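PDB 3CDX: Succinylglutamatedesuccinylase/aspartoacylase from Rhodobacter sphaeroides 2.4.1, which probably acts as a metal-dependent hydrolase of the succinylglutamate desuccinylase/aspartoacylase family, cleaving non-peptide carbon-nitrogen bonds in linear amides, and holds a calcium ion in this crystal. Local coordinates for residues A[184-189]-A[259-264]; A[312-317]-A[336-341]. All coordinates share one frame; numbering follows the deposited sequence.

Overall arrangement
Contact 1 joins strand 186-189, within the catalytic domain, to strand 259-271 in parallel, and contact 2 pairs strand 316-322 with strand 332-339 antiparallel. Strands 259-271 and 332-339 are themselves neighbours, so the two contacts, with centres about 10 Å apart, follow one another across a continuous run of strands. Both are partly buried, but contact 1 lies nearer the centre of the chain. Its chemistry is mostly backbone hydrogen bonding, whereas contact 2 relies on few backbone bonds, apolar packing and a salt bridge. A further salt bridge, R259 to D339, ties the two together.

Contact 1 of 2, residues A[184-189]-A[259-264]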
# COMPACT_ATOMS: atom_id res chain seq x y z
N ALA A 184 -10.72 19.75 -35.58
CA ALA A 184 -10.75 20.30 -34.23
C ALA A 184 -10.39 21.79 -34.34
O ALA A 184 -9.77 22.21 -35.32
CB ALA A 184 -9.79 19.57 -33.32
N PRO A 185 -10.78 22.61 -33.35
CA PRO A 185 -10.45 24.04 -33.53
C PRO A 185 -8.98 24.29 -33.79
O PRO A 185 -8.67 25.21 -34.55
CB PRO A 185 -10.88 24.68 -32.20
CG PRO A 185 -11.84 23.75 -31.61
CD PRO A 185 -11.56 22.36 -32.13
N HIS A 186 -8.09 23.52 -33.13
CA HIS A 186 -6.66 23.68 -33.32
C HIS A 186 -5.96 22.36 -33.59
O HIS A 186 -6.36 21.33 -33.08
CB HIS A 186 -6.00 24.28 -32.11
CG HIS A 186 -6.47 25.65 -31.79
ND1 HIS A 186 -7.44 25.90 -30.85
CD2 HIS A 186 -6.11 26.86 -32.30
CE1 HIS A 186 -7.67 27.20 -30.80
NE2 HIS A 186 -6.87 27.80 -31.67
N ASN A 187 -4.92 22.42 -34.43
CA ASN A 187 -4.03 21.31 -34.66
C ASN A 187 -2.70 21.78 -34.23
O ASN A 187 -2.28 22.86 -34.66
CB ASN A 187 -3.99 20.91 -36.14
CG ASN A 187 -2.95 19.86 -36.40
OD1 ASN A 187 -3.00 18.79 -35.81
ND2 ASN A 187 -2.02 20.13 -37.31
N VAL A 188 -2.05 21.02 -33.34
CA VAL A 188 -0.78 21.41 -32.77
C VAL A 188 0.39 20.51 -33.24
O VAL A 188 0.38 19.30 -33.02
CB VAL A 188 -0.84 21.41 -31.20
CG1 VAL A 188 0.38 22.06 -30.61
CG2 VAL A 188 -2.11 22.13 -30.71
N VAL A 189 1.37 21.13 -33.89
CA VAL A 189 2.62 20.47 -34.31
C VAL A 189 3.66 20.72 -33.23
O VAL A 189 3.89 21.89 -32.85
CB VAL A 189 3.08 21.00 -35.70
CG1 VAL A 189 4.26 20.19 -36.27
CG2 VAL A 189 1.92 20.97 -36.67
N ARG A 259 -7.29 25.62 -37.15
CA ARG A 259 -6.16 26.56 -37.14
C ARG A 259 -4.90 25.82 -36.66
O ARG A 259 -4.89 25.20 -35.57
CB ARG A 259 -6.50 27.81 -36.29
CG ARG A 259 -5.45 28.99 -36.29
CD ARG A 259 -5.93 30.21 -35.43
NE ARG A 259 -4.81 31.02 -34.90
CZ ARG A 259 -4.89 31.92 -33.89
NH1 ARG A 259 -6.04 32.17 -33.28
NH2 ARG A 259 -3.80 32.58 -33.47
N HIS A 260 -3.83 25.87 -37.47
CA HIS A 260 -2.63 25.16 -37.15
C HIS A 260 -1.74 26.01 -36.25
O HIS A 260 -1.52 27.20 -36.48
CB HIS A 260 -1.82 24.75 -38.39
CG HIS A 260 -2.51 23.83 -39.34
ND1 HIS A 260 -2.77 22.50 -39.05
CD2 HIS A 260 -2.93 24.02 -40.61
CE1 HIS A 260 -3.37 21.94 -40.08
NE2 HIS A 260 -3.47 22.83 -41.04
N MET A 261 -1.20 25.35 -35.25
CA MET A 261 -0.42 25.99 -34.25
C MET A 261 0.74 25.09 -34.01
O MET A 261 0.84 24.00 -34.61
CB MET A 261 -1.28 26.15 -32.98
CG MET A 261 -2.73 26.64 -33.27
SD MET A 261 -2.76 28.44 -33.69
CE MET A 261 -2.38 29.19 -32.10
N MET A 262 1.62 25.51 -33.10
CA MET A 262 2.83 24.81 -32.84
C MET A 262 3.35 25.15 -31.46
O MET A 262 3.05 26.21 -30.89
CB MET A 262 3.90 25.08 -33.95
CG MET A 262 4.39 26.55 -34.13
SD MET A 262 5.71 26.78 -35.44
CE MET A 262 7.04 25.83 -34.80
N VAL A 263 4.13 24.21 -30.92
CA VAL A 263 4.84 24.37 -29.70
C VAL A 263 6.28 23.96 -30.01
O VAL A 263 6.52 22.81 -30.39
CB VAL A 263 4.29 23.44 -28.58
CG1 VAL A 263 5.18 23.55 -27.35
CG2 VAL A 263 2.84 23.82 -28.21
N ARG A 264 7.22 24.89 -29.86
CA ARG A 264 8.61 24.57 -30.21
C ARG A 264 9.68 25.07 -29.22
O ARG A 264 10.79 24.55 -29.22
CB ARG A 264 8.94 25.00 -31.65
O HOH W 1 -8.03 30.16 -32.80
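N187 and H260 are paired across two parallel strands, their side chains crossing at a slant, and theirs is the one direct polar side-chain bond between 184-189 and 259-264. ND2 of N187 gives a hydrogen to ND1 of H260 over 3.0 Å, arriving at the edge of the imidazole and near its plane, while the amide stands 81° from that ring. N187 has CG anti to its backbone N (chi1 174°), which carries the amide to the imidazole edge. As ND1 accepts, NE2 remains for E180, and OD1 of N187 is taken by T161; both polar ends of each side chain are thus engaged.

On the other face of the sheet H186 and M261 pack obliquely, CD2 of the ring lying 3.5 Å from CG of the methionine. The bends at chi2 and chi3 of M261 keep its sulfur beside the ring, in an oblique sulfur-aromatic contact. A water links NE2 of H186 to NH1 of R259, whose NH2 forms a salt bridge to D339. Further along, V188 CG1 rests against V263 CG2 at 3.9 Å.

Behind these side chains, the backbones bond in the staggered manner of parallel strands. N187 N donates to R259 O, and N187 O accepts from M261 N at 2.8 Å; V189 likewise donates to M261 O and accepts from V263 N, and R259 N reaches P185 O. M337 packs on H186 and V188, and helix 169-182 lies against N187 and H260 on the opposite face.

Strand 186-189 also pairs with 160-163, in parallel. The side chain of V188 lies about 14 Å from the bound calcium ion. This parallel strand pairing joins the strands of the zinc-exopeptidase-like catalytic domain to strand 259-271 of the C-terminal part.

Contact 2 of 2, residues A[312-317]-A[336-341]; sequences YRRDGI and VMEDYN
R314 and E338 face each other at the start of an antiparallel strand pairing, where a loop leads into strand 316-322 beside strand 332-339, away from the metal site. NH2 of R314 donates to OE1 of E338 over 2.8 Å, nearly straight at 167°, using the carboxylate's syn lone pair. The oxygen sits at the guanidinium edge and in its plane, yet the two flat groups stand 87° apart, so a single N-H carries the bridge. An alanine in place of R314 removes the guanidinium and would probably leave the E338 carboxylate without its charged mate across this contact.

V336 turns inward: CG1 lies over the G316 backbone and CG2 meets the Y312 ring obliquely, the two side chains crossing at about a right angle. A CB on G316 would collide with M337 O and V336 CG1, and at these backbone angles would also be jammed against D315 O. Next to it, I317 and M337 form a hydrogen-bonded pair, with reciprocal N-H to O bonds. M337 has CG between its backbone N and carbonyl carbon (chi1 63°) and then runs extended, which brings its terminal methyl, CE, to 3.6 Å from CG2 of I317.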
# COMPACT_ATOMS: atom_id res chain seq x y z
N TYR A 312 4.19 34.07 -18.15
CA TYR A 312 4.31 33.53 -19.50
C TYR A 312 5.53 34.15 -20.20
O TYR A 312 5.87 35.31 -19.96
CB TYR A 312 3.08 33.87 -20.36
CG TYR A 312 1.74 33.37 -19.86
CD1 TYR A 312 1.38 32.02 -19.94
CD2 TYR A 312 0.82 34.26 -19.31
CE1 TYR A 312 0.11 31.57 -19.47
CE2 TYR A 312 -0.42 33.83 -18.84
CZ TYR A 312 -0.77 32.49 -18.92
OH TYR A 312 -2.01 32.11 -18.45
N ARG A 313 6.15 33.38 -21.09
CA ARG A 313 7.33 33.81 -21.84
C ARG A 313 7.15 33.65 -23.35
O ARG A 313 8.13 33.67 -24.11
CB ARG A 313 8.57 33.04 -21.37
CG ARG A 313 8.91 33.23 -19.91
CD ARG A 313 9.21 34.68 -19.66
NE ARG A 313 9.76 34.91 -18.33
CZ ARG A 313 9.94 36.11 -17.81
NH1 ARG A 313 9.61 37.19 -18.53
NH2 ARG A 313 10.45 36.24 -16.58
N ARG A 314 5.90 33.48 -23.79
CA ARG A 314 5.54 33.50 -25.20
C ARG A 314 4.15 34.08 -25.37
O ARG A 314 3.26 33.77 -24.57
CB ARG A 314 5.49 32.06 -25.76
CG ARG A 314 6.81 31.29 -25.82
CD ARG A 314 7.86 32.01 -26.66
NE ARG A 314 7.60 31.97 -28.10
CZ ARG A 314 8.50 32.30 -29.03
NH1 ARG A 314 9.73 32.70 -28.68
NH2 ARG A 314 8.17 32.25 -30.32
N ASP A 315 3.94 34.91 -26.41
CA ASP A 315 2.59 35.27 -26.85
C ASP A 315 1.95 34.02 -27.48
O ASP A 315 2.66 33.20 -28.08
CB ASP A 315 2.58 36.40 -27.90
CG ASP A 315 3.30 37.67 -27.42
OD1 ASP A 315 3.57 37.84 -26.22
OD2 ASP A 315 3.60 38.53 -28.28
N GLY A 316 0.63 33.92 -27.42
CA GLY A 316 -0.06 32.77 -27.97
C GLY A 316 -1.38 32.43 -27.28
O GLY A 316 -2.02 33.28 -26.68
N ILE A 317 -1.78 31.17 -27.38
CA ILE A 317 -3.04 30.66 -26.81
C ILE A 317 -2.66 29.51 -25.86
O ILE A 317 -1.78 28.68 -26.19
CB ILE A 317 -3.97 30.18 -27.95
CG1 ILE A 317 -4.19 31.33 -28.95
CG2 ILE A 317 -5.34 29.57 -27.44
CD1 ILE A 317 -5.22 31.05 -30.00
N VAL A 336 2.03 27.09 -23.90
CA VAL A 336 1.46 28.05 -24.87
C VAL A 336 1.78 27.62 -26.31
O VAL A 336 2.93 27.24 -26.64
CB VAL A 336 2.00 29.48 -24.55
CG1 VAL A 336 1.46 30.55 -25.52
CG2 VAL A 336 1.67 29.82 -23.09
N MET A 337 0.75 27.64 -27.16
CA MET A 337 0.89 27.34 -28.58
C MET A 337 0.84 28.67 -29.33
O MET A 337 0.30 29.61 -28.81
CB MET A 337 -0.18 26.36 -29.06
CG MET A 337 -1.64 26.82 -28.98
SD MET A 337 -2.83 25.51 -29.40
CE MET A 337 -4.28 26.48 -29.05
N GLU A 338 1.43 28.73 -30.53
CA GLU A 338 1.52 29.94 -31.37
C GLU A 338 1.14 29.52 -32.78
O GLU A 338 1.17 28.32 -33.08
CB GLU A 338 2.95 30.54 -31.33
CG GLU A 338 4.09 29.65 -31.92
CD GLU A 338 5.53 30.13 -31.63
OE1 GLU A 338 5.76 31.35 -31.42
OE2 GLU A 338 6.47 29.27 -31.62
N ASP A 339 0.76 30.48 -33.64
CA ASP A 339 0.42 30.20 -35.05
C ASP A 339 1.52 29.39 -35.69
O ASP A 339 2.72 29.63 -35.43
CB ASP A 339 0.26 31.50 -35.86
CG ASP A 339 -1.03 32.25 -35.55
OD1 ASP A 339 -1.96 31.66 -34.95
OD2 ASP A 339 -1.14 33.44 -35.93
N TYR A 340 1.11 28.44 -36.52
CA TYR A 340 2.00 27.55 -37.23
C TYR A 340 2.78 28.26 -38.33
O TYR A 340 2.19 28.99 -39.13
CB TYR A 340 1.21 26.42 -37.87
CG TYR A 340 2.06 25.42 -38.63
CD1 TYR A 340 2.88 24.51 -37.95
CD2 TYR A 340 2.04 25.37 -40.03
CE1 TYR A 340 3.68 23.57 -38.64
CE2 TYR A 340 2.84 24.45 -40.74
CZ TYR A 340 3.64 23.55 -40.04
OH TYR A 340 4.40 22.65 -40.74
N ASN A 341 4.08 28.00 -38.38
CA ASN A 341 4.92 28.37 -39.52
C ASN A 341 5.62 27.12 -40.07
O ASN A 341 6.34 26.41 -39.34
CB ASN A 341 5.96 29.41 -39.08
CG ASN A 341 6.85 29.89 -40.24
OD1 ASN A 341 7.74 29.17 -40.72
ND2 ASN A 341 6.62 31.12 -40.68